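Local coordinates for protein inactive glucansucrase (Lactobacillus reuteri, PDB 5JBD) that is a member of glycosyl hydrolase family 70, built round a TIM-type barrel, and carries a bound calcium ion, at residues L317-G322 and D688-P693; T390-R395 and E705-T710; Q425-F430 and S657-E662; T696-S701 and Q752-S757. All coordinates share one frame; numbering follows the deposited sequence.

How the interactions relate
Interaction 1 is the core contact: it reaches across the inside of the parallel barrel between strands 319-320 and 688-691, with every touching residue buried. Interactions 2 and 3 are partly buried and share a neighbourhood, since helices 392-406 and 420-434 follow one another and pack together; Arg-395 of the first lies against Trp-427 of the second. Interaction 4 is at the surface, and the chain 705-710 of interaction 2 runs beside both of its segments. The chemistry changes with place: buried polar ends held by outside partners in interaction 1, two nearly parallel rings in interaction 2, likewise held by outside carboxylates, with Asp-747 shared with interaction 1, a T-shaped pair in interaction 3, and a ring against bare backbone in interaction 4.

Interaction 1 (L317-G322 and D688-P693); sequences LSYNEG and DFWMAP
Leu-317 lies against the carboxylate of Asp-688, and the contact can be followed outward along the leucine. Its CB is 3.6 Å from Asp-688 OD1. CG is anti to the backbone N (chi1 -166°), and from that branch point CD2 is the methyl that lies over the flat face of the carboxylate, 3.4 Å from Asp-688 CG. A methyl suits this place because it covers the face while the oxygens bond to other partners: OD1 accepts from Gln-745 NE2 and OD2 from His-650 ND1. Both segments contribute strands to the eight-stranded parallel TIM barrel of the family. Strands 279-282 and 743-748 stand between 319-320 and 688-691 in the sheet, so the side chains meet across the barrel's interior and not as sheet neighbours. Two residues on in each segment, Tyr-319 reaches over with the hydroxyl end of its ring. Its OH is 3.3 Å from Trp-690 CB, which lies at the edge of the phenol ring and near its plane, and its CZ is 4.3 Å from the same CB. The hydroxyl's hydrogen bond is to Gln-745 OE1, so one glutamine serves Tyr-319 and Asp-688 together. Trp-690 touches the tyrosine mainly at the root of its side chain; the indole leads away, and its NE1 bonds to Asp-747 OD2.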
loop_
_atom_site.group_PDB
_atom_site.type_symbol
_atom_site.label_atom_id
_atom_site.label_comp_id
_atom_site.label_asym_id
_atom_site.label_seq_id
_atom_site.Cartn_x
_atom_site.Cartn_y
_atom_site.Cartn_z
ATOM N N LEU A 317 12.472 0.583 17.156
ATOM C CA LEU A 317 12.580 1.433 15.976
ATOM C C LEU A 317 11.288 1.431 15.205
ATOM O O LEU A 317 10.776 0.364 14.876
ATOM C CB LEU A 317 13.713 0.938 15.063
ATOM C CG LEU A 317 14.172 1.907 13.969
ATOM C CD1 LEU A 317 14.794 3.171 14.565
ATOM C CD2 LEU A 317 15.145 1.208 13.017
ATOM N N SER A 318 10.754 2.620 14.938
ATOM C CA SER A 318 9.580 2.782 14.098
ATOM C C SER A 318 9.824 3.882 13.064
ATOM O O SER A 318 10.528 4.861 13.338
ATOM C CB SER A 318 8.334 3.066 14.959
ATOM O OG SER A 318 8.058 1.962 15.833
ATOM N N TYR A 319 9.232 3.723 11.884
ATOM C CA TYR A 319 9.548 4.571 10.733
ATOM C C TYR A 319 8.352 4.725 9.808
ATOM O O TYR A 319 7.659 3.722 9.505
ATOM C CB TYR A 319 10.786 4.046 9.973
ATOM C CG TYR A 319 10.962 2.529 9.869
ATOM C CD1 TYR A 319 11.559 1.801 10.905
ATOM C CD2 TYR A 319 10.623 1.837 8.702
ATOM C CE1 TYR A 319 11.744 0.420 10.818
ATOM C CE2 TYR A 319 10.810 0.458 8.605
ATOM C CZ TYR A 319 11.379 -0.247 9.667
ATOM O OH TYR A 319 11.588 -1.618 9.578
ATOM N N ASN A 320 8.108 5.964 9.372
ATOM C CA ASN A 320 6.889 6.332 8.644
ATOM C C ASN A 320 7.130 6.418 7.165
ATOM O O ASN A 320 8.041 7.114 6.742
ATOM C CB ASN A 320 6.357 7.695 9.119
ATOM C CG ASN A 320 5.842 7.668 10.546
ATOM O OD1 ASN A 320 5.724 6.608 11.151
ATOM N ND2 ASN A 320 5.564 8.847 11.103
ATOM N N GLU A 321 6.287 5.749 6.373
ATOM C CA GLU A 321 6.376 5.839 4.922
ATOM C C GLU A 321 5.719 7.115 4.459
ATOM O O GLU A 321 4.561 7.352 4.750
ATOM C CB GLU A 321 5.678 4.680 4.230
ATOM C CG GLU A 321 5.768 4.732 2.697
ATOM C CD GLU A 321 4.462 4.490 1.970
ATOM O OE1 GLU A 321 3.391 4.360 2.604
ATOM O OE2 GLU A 321 4.502 4.413 0.739
ATOM N N GLY A 322 6.456 7.917 3.699
ATOM C CA GLY A 322 5.869 9.093 3.065
ATOM C C GLY A 322 6.793 9.784 2.084
ATOM O O GLY A 322 8.004 9.671 2.192
ATOM N N ASP A 688 17.367 -4.334 11.759
ATOM C CA ASP A 688 15.932 -4.104 11.818
ATOM C C ASP A 688 15.267 -4.704 10.588
ATOM O O ASP A 688 15.554 -4.297 9.457
ATOM C CB ASP A 688 15.668 -2.604 11.917
ATOM C CG ASP A 688 16.043 -2.050 13.285
ATOM O OD1 ASP A 688 15.227 -2.179 14.232
ATOM O OD2 ASP A 688 17.183 -1.526 13.412
ATOM N N PHE A 689 14.383 -5.669 10.821
ATOM C CA PHE A 689 13.786 -6.497 9.755
ATOM C C PHE A 689 12.355 -6.039 9.518
ATOM O O PHE A 689 11.480 -6.233 10.378
ATOM C CB PHE A 689 13.861 -7.972 10.174
ATOM C CG PHE A 689 13.809 -8.959 9.026
ATOM C CD1 PHE A 689 12.605 -9.496 8.614
ATOM C CD2 PHE A 689 14.975 -9.377 8.389
ATOM C CE1 PHE A 689 12.551 -10.409 7.572
ATOM C CE2 PHE A 689 14.932 -10.302 7.347
ATOM C CZ PHE A 689 13.719 -10.815 6.940
ATOM N N TRP A 690 12.113 -5.413 8.366
ATOM C CA TRP A 690 10.790 -4.944 7.974
ATOM C C TRP A 690 10.058 -6.107 7.299
ATOM O O TRP A 690 10.429 -6.560 6.197
ATOM C CB TRP A 690 10.893 -3.693 7.084
ATOM C CG TRP A 690 9.698 -3.260 6.289
ATOM C CD1 TRP A 690 8.396 -3.641 6.451
ATOM C CD2 TRP A 690 9.706 -2.352 5.182
ATOM N NE1 TRP A 690 7.595 -3.032 5.518
ATOM C CE2 TRP A 690 8.370 -2.238 4.720
ATOM C CE3 TRP A 690 10.708 -1.626 4.532
ATOM C CZ2 TRP A 690 8.016 -1.434 3.625
ATOM C CZ3 TRP A 690 10.359 -0.820 3.451
ATOM C CH2 TRP A 690 9.023 -0.721 3.017
ATOM N N MET A 691 9.007 -6.575 7.968
ATOM C CA MET A 691 8.166 -7.662 7.463
ATOM C C MET A 691 6.942 -7.117 6.736
ATOM O O MET A 691 6.335 -6.127 7.152
ATOM C CB MET A 691 7.738 -8.590 8.599
ATOM C CG MET A 691 8.928 -9.180 9.337
ATOM S SD MET A 691 8.685 -10.785 10.122
ATOM C CE MET A 691 8.550 -11.784 8.643
ATOM N N ALA A 692 6.590 -7.797 5.650
ATOM C CA ALA A 692 5.425 -7.459 4.851
ATOM C C ALA A 692 4.166 -7.373 5.703
ATOM O O ALA A 692 4.077 -8.041 6.736
ATOM C CB ALA A 692 5.231 -8.502 3.753
ATOM N N PRO A 693 3.182 -6.566 5.269
ATOM C CA PRO A 693 1.903 -6.602 5.969
ATOM C C PRO A 693 1.364 -8.040 5.934
ATOM O O PRO A 693 1.212 -8.626 4.858
ATOM C CB PRO A 693 1.017 -5.659 5.135
ATOM C CG PRO A 693 1.634 -5.679 3.777
ATOM C CD PRO A 693 3.102 -5.738 4.051
#

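Interaction 2 (T390-R395 and E705-T710); sequences TNHDQR and EGYSMT
His-392 and Tyr-707 bring their rings together from opposite directions at the C-terminal mouth of the TIM barrel, where strand 385-388 gives way to helix 392-406. The two planes are near parallel, 26° apart, but slid so far that they barely overlap, with 5.3 Å between centroids. The closest pair is His-392 CE1 and Tyr-707 OH at 3.1 Å, while His-392 NE2 is 3.5 Å from Tyr-707 CE2. A second shell sets both rings: Glu-654 OE2 hydrogen-bonds to His-392 ND1, and Asp-747 OD2 to Tyr-707 OH. Flat groups with a polar atom on the rim suit such a site: the bond at ND1 fixes how the imidazole is turned, while that at OH holds the end of the tyrosine in place. Behind the tyrosine, Glu-705 OE2 folds back to receive weak bonds from the backbone N of Tyr-707 and of Ser-708, bracing the loop. Behind the histidine, Asn-391 is the N-cap of the helix, and its OD1 accepts from Gln-394 N at 3.0 Å, the N-H pointing to it at 149°.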
loop_
_atom_site.group_PDB
_atom_site.type_symbol
_atom_site.label_atom_id
_atom_site.label_comp_id
_atom_site.label_asym_id
_atom_site.label_seq_id
_atom_site.Cartn_x
_atom_site.Cartn_y
_atom_site.Cartn_z
ATOM N N THR A 390 15.857 1.439 -3.264
ATOM C CA THR A 390 14.637 0.867 -3.847
ATOM C C THR A 390 13.651 0.488 -2.746
ATOM O O THR A 390 14.058 0.156 -1.638
ATOM C CB THR A 390 14.948 -0.407 -4.684
ATOM O OG1 THR A 390 16.196 -0.269 -5.387
ATOM C CG2 THR A 390 13.825 -0.685 -5.694
ATOM N N ASN A 391 12.361 0.545 -3.054
ATOM C CA ASN A 391 11.353 -0.152 -2.263
ATOM C C ASN A 391 10.337 -0.834 -3.191
ATOM O O ASN A 391 10.411 -0.710 -4.427
ATOM C CB ASN A 391 10.696 0.781 -1.231
ATOM C CG ASN A 391 9.915 1.918 -1.863
ATOM O OD1 ASN A 391 9.209 1.736 -2.858
ATOM N ND2 ASN A 391 10.032 3.110 -1.270
ATOM N N HIS A 392 9.406 -1.570 -2.605
ATOM C CA HIS A 392 8.431 -2.369 -3.388
ATOM C C HIS A 392 7.588 -1.519 -4.356
ATOM O O HIS A 392 7.297 -1.953 -5.473
ATOM C CB HIS A 392 7.512 -3.181 -2.460
ATOM C CG HIS A 392 6.649 -2.337 -1.582
ATOM N ND1 HIS A 392 7.090 -1.813 -0.382
ATOM C CD2 HIS A 392 5.389 -1.879 -1.748
ATOM C CE1 HIS A 392 6.129 -1.095 0.161
ATOM N NE2 HIS A 392 5.083 -1.123 -0.644
ATOM N N ASP A 393 7.241 -0.306 -3.940
ATOM C CA ASP A 393 6.463 0.611 -4.788
ATOM C C ASP A 393 7.260 1.145 -5.970
ATOM O O ASP A 393 6.708 1.340 -7.057
ATOM C CB ASP A 393 5.933 1.801 -3.991
ATOM C CG ASP A 393 4.756 1.454 -3.127
ATOM O OD1 ASP A 393 3.842 0.758 -3.619
ATOM O OD2 ASP A 393 4.734 1.903 -1.968
ATOM N N GLN A 394 8.555 1.385 -5.776
ATOM C CA GLN A 394 9.381 1.911 -6.866
ATOM C C GLN A 394 9.639 0.860 -7.962
ATOM O O GLN A 394 9.660 1.199 -9.155
ATOM C CB GLN A 394 10.690 2.522 -6.343
ATOM C CG GLN A 394 10.474 3.675 -5.360
ATOM C CD GLN A 394 9.519 4.736 -5.888
ATOM O OE1 GLN A 394 9.600 5.135 -7.043
ATOM N NE2 GLN A 394 8.602 5.179 -5.045
ATOM N N ARG A 395 9.841 -0.386 -7.560
ATOM C CA ARG A 395 9.913 -1.484 -8.524
ATOM C C ARG A 395 8.583 -1.641 -9.275
ATOM O O ARG A 395 8.596 -1.822 -10.491
ATOM C CB ARG A 395 10.313 -2.801 -7.860
ATOM C CG ARG A 395 10.615 -3.913 -8.858
ATOM C CD ARG A 395 11.962 -3.722 -9.524
ATOM N NE ARG A 395 13.018 -4.394 -8.759
ATOM C CZ ARG A 395 14.253 -3.938 -8.547
ATOM N NH1 ARG A 395 14.657 -2.736 -8.986
ATOM N NH2 ARG A 395 15.100 -4.691 -7.850
ATOM N N GLU A 705 -0.490 -9.166 -1.495
ATOM C CA GLU A 705 0.678 -8.792 -0.681
ATOM C C GLU A 705 0.354 -8.449 0.767
ATOM O O GLU A 705 1.264 -8.451 1.598
ATOM C CB GLU A 705 1.455 -7.612 -1.314
ATOM C CG GLU A 705 0.900 -6.206 -1.061
ATOM C CD GLU A 705 -0.493 -5.972 -1.632
ATOM O OE1 GLU A 705 -0.871 -6.626 -2.624
ATOM O OE2 GLU A 705 -1.247 -5.169 -1.064
ATOM N N GLY A 706 -0.905 -8.105 1.051
ATOM C CA GLY A 706 -1.336 -7.783 2.407
ATOM C C GLY A 706 -1.792 -6.361 2.706
ATOM O O GLY A 706 -2.384 -6.140 3.760
ATOM N N TYR A 707 -1.527 -5.394 1.822
ATOM C CA TYR A 707 -2.090 -4.044 1.983
ATOM C C TYR A 707 -3.587 -3.994 1.668
ATOM O O TYR A 707 -4.315 -3.166 2.237
ATOM C CB TYR A 707 -1.371 -2.991 1.126
ATOM C CG TYR A 707 0.095 -2.764 1.445
ATOM C CD1 TYR A 707 0.482 -2.204 2.668
ATOM C CD2 TYR A 707 1.088 -3.051 0.515
ATOM C CE1 TYR A 707 1.827 -1.975 2.958
ATOM C CE2 TYR A 707 2.434 -2.810 0.797
ATOM C CZ TYR A 707 2.796 -2.270 2.028
ATOM O OH TYR A 707 4.133 -2.007 2.319
ATOM N N SER A 708 -4.037 -4.858 0.758
ATOM C CA SER A 708 -5.469 -5.042 0.496
ATOM C C SER A 708 -5.915 -6.224 1.344
ATOM O O SER A 708 -5.754 -7.384 0.926
ATOM C CB SER A 708 -5.717 -5.318 -0.986
ATOM O OG SER A 708 -5.453 -4.158 -1.746
ATOM N N MET A 709 -6.431 -5.931 2.542
ATOM C CA MET A 709 -6.717 -6.970 3.537
ATOM C C MET A 709 -8.173 -6.944 3.983
ATOM O O MET A 709 -8.803 -5.890 4.023
ATOM C CB MET A 709 -5.746 -6.897 4.738
ATOM C CG MET A 709 -6.125 -5.971 5.901
ATOM S SD MET A 709 -6.398 -4.279 5.365
ATOM C CE MET A 709 -4.717 -3.650 5.535
ATOM N N THR A 710 -8.682 -8.137 4.294
ATOM C CA THR A 710 -10.038 -8.350 4.772
ATOM C C THR A 710 -10.107 -8.600 6.275
ATOM O O THR A 710 -11.200 -8.566 6.836
ATOM C CB THR A 710 -10.670 -9.571 4.055
ATOM O OG1 THR A 710 -9.861 -10.742 4.278
ATOM C CG2 THR A 710 -10.761 -9.320 2.556
#

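Interaction 3 (Q425-F430 and S657-E662); sequences QAWQEF and SLFQPE
Trp-427, on helix 420-434, meets Phe-659 of the loop that follows strand 652-654. Along the helix, Gln-425 comes first and faces another way: its NE2 gives a nearly straight hydrogen bond (170°) to Glu-429 OE2 one turn on, at 3.1 Å, a pairing of amide and carboxylate suited to the outer side of a helix. Ala-426 is small and buried, and its O accepts the helical bond of Phe-430 N. Trp-427 then turns inward, touching Ile-399 of helix 392-406. It forms a T-shaped pair with Phe-659, the indole edge directed at the phenyl face, with the five-membered ring and the phenyl at 64° to each other and their centroids 4.7 Å apart. NE1 hangs over that face toward the rim, 3.3 Å from Phe-659 CG, and CZ2 is 3.7 Å from Phe-659 CD2. The contact thus ties an outer helix of the barrel domain to a loop beyond one of the barrel's strands. That loop makes a type I turn from Ser-657 to Gln-660, and Ser-657 OG accepts from Phe-659 N at 2.9 Å, an ST turn; the same OG is hydrogen-bonded to Glu-471 OE2. With CG anti to the carbonyl carbon (chi1 -56°), Phe-659 leans its ring out of the turn toward the helix; Leu-658 CB lies over the opposite face. Farther along the helix, Phe-430 packs on Leu-398 of helix 392-406.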
loop_
_atom_site.group_PDB
_atom_site.type_symbol
_atom_site.label_atom_id
_atom_site.label_comp_id
_atom_site.label_asym_id
_atom_site.label_seq_id
_atom_site.Cartn_x
_atom_site.Cartn_y
_atom_site.Cartn_z
ATOM N N GLN A 425 5.345 -10.639 -18.888
ATOM C CA GLN A 425 6.080 -10.141 -20.033
ATOM C C GLN A 425 7.029 -9.024 -19.581
ATOM O O GLN A 425 8.194 -9.015 -19.948
ATOM C CB GLN A 425 5.115 -9.606 -21.102
ATOM C CG GLN A 425 5.794 -9.039 -22.346
ATOM C CD GLN A 425 4.834 -8.317 -23.281
ATOM O OE1 GLN A 425 3.633 -8.592 -23.297
ATOM N NE2 GLN A 425 5.361 -7.382 -24.058
ATOM N N ALA A 426 6.503 -8.080 -18.807
ATOM C CA ALA A 426 7.327 -6.984 -18.266
ATOM C C ALA A 426 8.528 -7.508 -17.465
ATOM O O ALA A 426 9.633 -7.000 -17.612
ATOM C CB ALA A 426 6.469 -6.054 -17.428
ATOM N N TRP A 427 8.319 -8.523 -16.630
ATOM C CA TRP A 427 9.434 -9.115 -15.853
ATOM C C TRP A 427 10.496 -9.806 -16.687
ATOM O O TRP A 427 11.688 -9.662 -16.417
ATOM C CB TRP A 427 8.925 -10.040 -14.734
ATOM C CG TRP A 427 8.662 -9.229 -13.517
ATOM C CD1 TRP A 427 7.457 -8.798 -13.051
ATOM C CD2 TRP A 427 9.658 -8.667 -12.654
ATOM N NE1 TRP A 427 7.642 -8.027 -11.912
ATOM C CE2 TRP A 427 8.983 -7.935 -11.650
ATOM C CE3 TRP A 427 11.063 -8.733 -12.621
ATOM C CZ2 TRP A 427 9.664 -7.254 -10.632
ATOM C CZ3 TRP A 427 11.740 -8.064 -11.602
ATOM C CH2 TRP A 427 11.034 -7.330 -10.623
ATOM N N GLN A 428 10.079 -10.539 -17.721
ATOM C CA GLN A 428 11.048 -11.112 -18.655
ATOM C C GLN A 428 11.879 -9.980 -19.280
ATOM O O GLN A 428 13.100 -10.075 -19.335
ATOM C CB GLN A 428 10.359 -11.935 -19.743
ATOM C CG GLN A 428 11.310 -12.834 -20.510
ATOM C CD GLN A 428 10.582 -13.768 -21.460
ATOM O OE1 GLN A 428 10.005 -13.335 -22.462
ATOM N NE2 GLN A 428 10.606 -15.062 -21.152
ATOM N N GLU A 429 11.207 -8.910 -19.712
ATOM C CA GLU A 429 11.884 -7.739 -20.301
ATOM C C GLU A 429 12.812 -7.059 -19.301
ATOM O O GLU A 429 13.939 -6.714 -19.648
ATOM C CB GLU A 429 10.854 -6.742 -20.850
ATOM C CG GLU A 429 10.148 -7.259 -22.100
ATOM C CD GLU A 429 8.892 -6.484 -22.457
ATOM O OE1 GLU A 429 8.428 -5.654 -21.642
ATOM O OE2 GLU A 429 8.345 -6.718 -23.557
ATOM N N PHE A 430 12.334 -6.898 -18.064
ATOM C CA PHE A 430 13.132 -6.305 -16.996
ATOM C C PHE A 430 14.420 -7.085 -16.702
ATOM O O PHE A 430 15.496 -6.496 -16.694
ATOM C CB PHE A 430 12.318 -6.136 -15.705
ATOM C CG PHE A 430 13.120 -5.553 -14.572
ATOM C CD1 PHE A 430 13.219 -4.174 -14.416
ATOM C CD2 PHE A 430 13.817 -6.378 -13.698
ATOM C CE1 PHE A 430 13.969 -3.635 -13.386
ATOM C CE2 PHE A 430 14.574 -5.839 -12.662
ATOM C CZ PHE A 430 14.654 -4.465 -12.512
ATOM N N SER A 657 8.614 -8.316 -1.908
ATOM C CA SER A 657 8.252 -7.628 -3.146
ATOM C C SER A 657 6.763 -7.860 -3.396
ATOM O O SER A 657 6.232 -8.915 -3.041
ATOM C CB SER A 657 9.059 -8.207 -4.330
ATOM O OG SER A 657 8.505 -7.816 -5.592
ATOM N N LEU A 658 6.102 -6.914 -4.056
ATOM C CA LEU A 658 4.739 -7.134 -4.535
ATOM C C LEU A 658 4.650 -8.311 -5.527
ATOM O O LEU A 658 3.607 -8.967 -5.616
ATOM C CB LEU A 658 4.192 -5.870 -5.220
ATOM C CG LEU A 658 4.103 -4.583 -4.405
ATOM C CD1 LEU A 658 3.510 -3.455 -5.242
ATOM C CD2 LEU A 658 3.251 -4.780 -3.161
ATOM N N PHE A 659 5.732 -8.573 -6.253
ATOM C CA PHE A 659 5.772 -9.590 -7.317
ATOM C C PHE A 659 6.335 -10.922 -6.843
ATOM O O PHE A 659 6.654 -11.805 -7.645
ATOM C CB PHE A 659 6.593 -9.058 -8.486
ATOM C CG PHE A 659 6.080 -7.756 -9.014
ATOM C CD1 PHE A 659 5.023 -7.726 -9.916
ATOM C CD2 PHE A 659 6.636 -6.549 -8.588
ATOM C CE1 PHE A 659 4.531 -6.524 -10.398
ATOM C CE2 PHE A 659 6.152 -5.339 -9.067
ATOM C CZ PHE A 659 5.099 -5.325 -9.975
ATOM N N GLN A 660 6.435 -11.067 -5.529
ATOM C CA GLN A 660 6.810 -12.310 -4.903
ATOM C C GLN A 660 5.728 -13.333 -5.271
ATOM O O GLN A 660 4.545 -13.016 -5.200
ATOM C CB GLN A 660 6.891 -12.091 -3.392
ATOM C CG GLN A 660 7.611 -13.169 -2.618
ATOM C CD GLN A 660 7.638 -12.874 -1.132
ATOM O OE1 GLN A 660 7.794 -11.721 -0.700
ATOM N NE2 GLN A 660 7.495 -13.919 -0.338
ATOM N N PRO A 661 6.128 -14.532 -5.710
ATOM C CA PRO A 661 5.131 -15.532 -6.117
ATOM C C PRO A 661 4.469 -16.238 -4.928
ATOM O O PRO A 661 5.002 -16.218 -3.818
ATOM C CB PRO A 661 5.969 -16.539 -6.903
ATOM C CG PRO A 661 7.281 -16.527 -6.205
ATOM C CD PRO A 661 7.499 -15.064 -5.817
ATOM N N GLU A 662 3.325 -16.875 -5.174
ATOM C CA GLU A 662 2.739 -17.783 -4.193
ATOM C C GLU A 662 3.718 -18.954 -4.015
ATOM O O GLU A 662 4.328 -19.397 -4.991
ATOM C CB GLU A 662 1.364 -18.270 -4.656
ATOM C CG GLU A 662 0.293 -17.184 -4.690
ATOM C CD GLU A 662 -0.161 -16.697 -3.309
ATOM O OE1 GLU A 662 0.069 -17.388 -2.290
ATOM O OE2 GLU A 662 -0.787 -15.616 -3.242
#

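Interaction 4 (T696-S701 and Q752-S757); sequences TPFGRS and QMIGFS
Phe-698 lays its ring flat on the backbone of Gly-755, and the main interaction is CH-pi. Gly-755 CA is 3.5 Å from the centroid of the ring and only 14° off its normal, so CA sits almost over the ring centre, on its face. Glycine suits the place twice over: its positive phi is easy without a side chain, and the ring can come right down on CA. Phe-698 has CG anti to its own N (chi1 178°), which swings the ring across to the other segment. Apolar contact is slighter. Phe-698 CD2 meets the methyl CG2 of Ile-754 at 4.1 Å, the two side chains crossing at about a right angle. A van der Waals contact with a backbone carbonyl adds to it, Phe-698 CB lying 3.5 Å from Ile-754 O. Hydrogen bonds act within 696-701 and shape the turn that presents the ring. Phe-698 O is gripped by two donors of Ser-701, its N at 3.0 Å and its OG at 2.8 Å, the hydroxyl lying in the carbonyl plane; the first closes a type I turn. That turn brings Arg-700 N over the ring face opposite Gly-755. The chain 705-710 runs beside both segments, Ser-708 bonding through the backbone with Phe-698 and Met-709 with Ile-754, while strand 752-753 forms one border of a six-stranded antiparallel sheet, next to strand 242-244, which carries the calcium ligand Asp-243.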
loop_
_atom_site.group_PDB
_atom_site.type_symbol
_atom_site.label_atom_id
_atom_site.label_comp_id
_atom_site.label_asym_id
_atom_site.label_seq_id
_atom_site.Cartn_x
_atom_site.Cartn_y
_atom_site.Cartn_z
ATOM N N THR A 696 -4.600 -11.159 6.338
ATOM C CA THR A 696 -5.263 -12.020 5.354
ATOM C C THR A 696 -5.586 -11.217 4.103
ATOM O O THR A 696 -6.320 -10.244 4.178
ATOM C CB THR A 696 -6.585 -12.600 5.908
ATOM O OG1 THR A 696 -6.312 -13.324 7.111
ATOM C CG2 THR A 696 -7.253 -13.545 4.877
ATOM N N PRO A 697 -5.027 -11.608 2.955
ATOM C CA PRO A 697 -5.236 -10.811 1.754
ATOM C C PRO A 697 -6.615 -11.002 1.135
ATOM O O PRO A 697 -7.175 -12.091 1.210
ATOM C CB PRO A 697 -4.152 -11.334 0.802
ATOM C CG PRO A 697 -3.938 -12.747 1.220
ATOM C CD PRO A 697 -4.107 -12.739 2.714
ATOM N N PHE A 698 -7.144 -9.941 0.542
ATOM C CA PHE A 698 -8.268 -10.014 -0.374
ATOM C C PHE A 698 -7.819 -10.852 -1.572
ATOM O O PHE A 698 -6.829 -10.516 -2.252
ATOM C CB PHE A 698 -8.647 -8.594 -0.803
ATOM C CG PHE A 698 -9.775 -8.500 -1.803
ATOM C CD1 PHE A 698 -10.894 -9.334 -1.737
ATOM C CD2 PHE A 698 -9.734 -7.521 -2.793
ATOM C CE1 PHE A 698 -11.932 -9.200 -2.650
ATOM C CE2 PHE A 698 -10.770 -7.384 -3.704
ATOM C CZ PHE A 698 -11.866 -8.233 -3.632
ATOM N N GLY A 699 -8.540 -11.945 -1.825
ATOM C CA GLY A 699 -8.141 -12.928 -2.837
ATOM C C GLY A 699 -8.027 -12.370 -4.244
ATOM O O GLY A 699 -7.160 -12.791 -5.004
ATOM N N ARG A 700 -8.890 -11.414 -4.581
ATOM C CA ARG A 700 -8.876 -10.777 -5.900
ATOM C C ARG A 700 -8.007 -9.510 -6.002
ATOM O O ARG A 700 -8.017 -8.838 -7.031
ATOM C CB ARG A 700 -10.311 -10.487 -6.334
ATOM C CG ARG A 700 -11.145 -11.763 -6.470
ATOM C CD ARG A 700 -12.291 -11.598 -7.458
ATOM N NE ARG A 700 -13.076 -10.391 -7.196
ATOM C CZ ARG A 700 -13.986 -10.247 -6.220
ATOM N NH1 ARG A 700 -14.254 -11.233 -5.351
ATOM N NH2 ARG A 700 -14.631 -9.083 -6.106
ATOM N N SER A 701 -7.233 -9.203 -4.959
ATOM C CA SER A 701 -6.238 -8.122 -5.045
ATOM C C SER A 701 -5.163 -8.467 -6.090
ATOM O O SER A 701 -4.893 -9.639 -6.374
ATOM C CB SER A 701 -5.611 -7.838 -3.672
ATOM O OG SER A 701 -4.749 -8.874 -3.238
ATOM N N GLN A 752 -6.544 2.040 4.829
ATOM C CA GLN A 752 -7.669 1.398 4.136
ATOM C C GLN A 752 -7.798 -0.097 4.402
ATOM O O GLN A 752 -6.825 -0.760 4.751
ATOM C CB GLN A 752 -7.579 1.598 2.614
ATOM C CG GLN A 752 -6.642 0.637 1.871
ATOM C CD GLN A 752 -5.156 0.950 2.056
ATOM O OE1 GLN A 752 -4.762 2.106 2.115
ATOM N NE2 GLN A 752 -4.334 -0.089 2.127
ATOM N N MET A 753 -9.021 -0.589 4.204
ATOM C CA MET A 753 -9.302 -2.016 4.053
ATOM C C MET A 753 -9.948 -2.220 2.686
ATOM O O MET A 753 -10.556 -1.293 2.132
ATOM C CB MET A 753 -10.203 -2.500 5.192
ATOM C CG MET A 753 -9.566 -2.342 6.572
ATOM S SD MET A 753 -10.491 -3.123 7.917
ATOM C CE MET A 753 -10.254 -4.846 7.531
ATOM N N ILE A 754 -9.768 -3.408 2.113
ATOM C CA ILE A 754 -10.300 -3.725 0.787
ATOM C C ILE A 754 -10.762 -5.182 0.774
ATOM O O ILE A 754 -10.048 -6.065 1.250
ATOM C CB ILE A 754 -9.268 -3.509 -0.355
ATOM C CG1 ILE A 754 -8.594 -2.135 -0.228
ATOM C CG2 ILE A 754 -9.945 -3.596 -1.729
ATOM C CD1 ILE A 754 -7.538 -1.790 -1.273
ATOM N N GLY A 755 -11.941 -5.399 0.203
ATOM C CA GLY A 755 -12.482 -6.738 -0.034
ATOM C C GLY A 755 -13.591 -7.138 0.921
ATOM O O GLY A 755 -13.807 -8.327 1.124
ATOM N N PHE A 756 -14.288 -6.161 1.515
ATOM C CA PHE A 756 -15.442 -6.448 2.377
ATOM C C PHE A 756 -16.500 -7.198 1.569
ATOM O O PHE A 756 -16.728 -6.879 0.401
ATOM C CB PHE A 756 -16.068 -5.167 2.948
ATOM C CG PHE A 756 -15.209 -4.441 3.955
ATOM C CD1 PHE A 756 -14.779 -5.072 5.120
ATOM C CD2 PHE A 756 -14.870 -3.102 3.762
ATOM C CE1 PHE A 756 -14.005 -4.393 6.057
ATOM C CE2 PHE A 756 -14.096 -2.418 4.696
ATOM C CZ PHE A 756 -13.664 -3.063 5.847
ATOM N N SER A 757 -17.126 -8.203 2.184
ATOM C CA SER A 757 -18.173 -9.000 1.516
ATOM C C SER A 757 -19.596 -8.466 1.734
ATOM O O SER A 757 -20.519 -8.875 1.030
ATOM C CB SER A 757 -18.089 -10.459 1.977
ATOM O OG SER A 757 -18.411 -10.524 3.357
#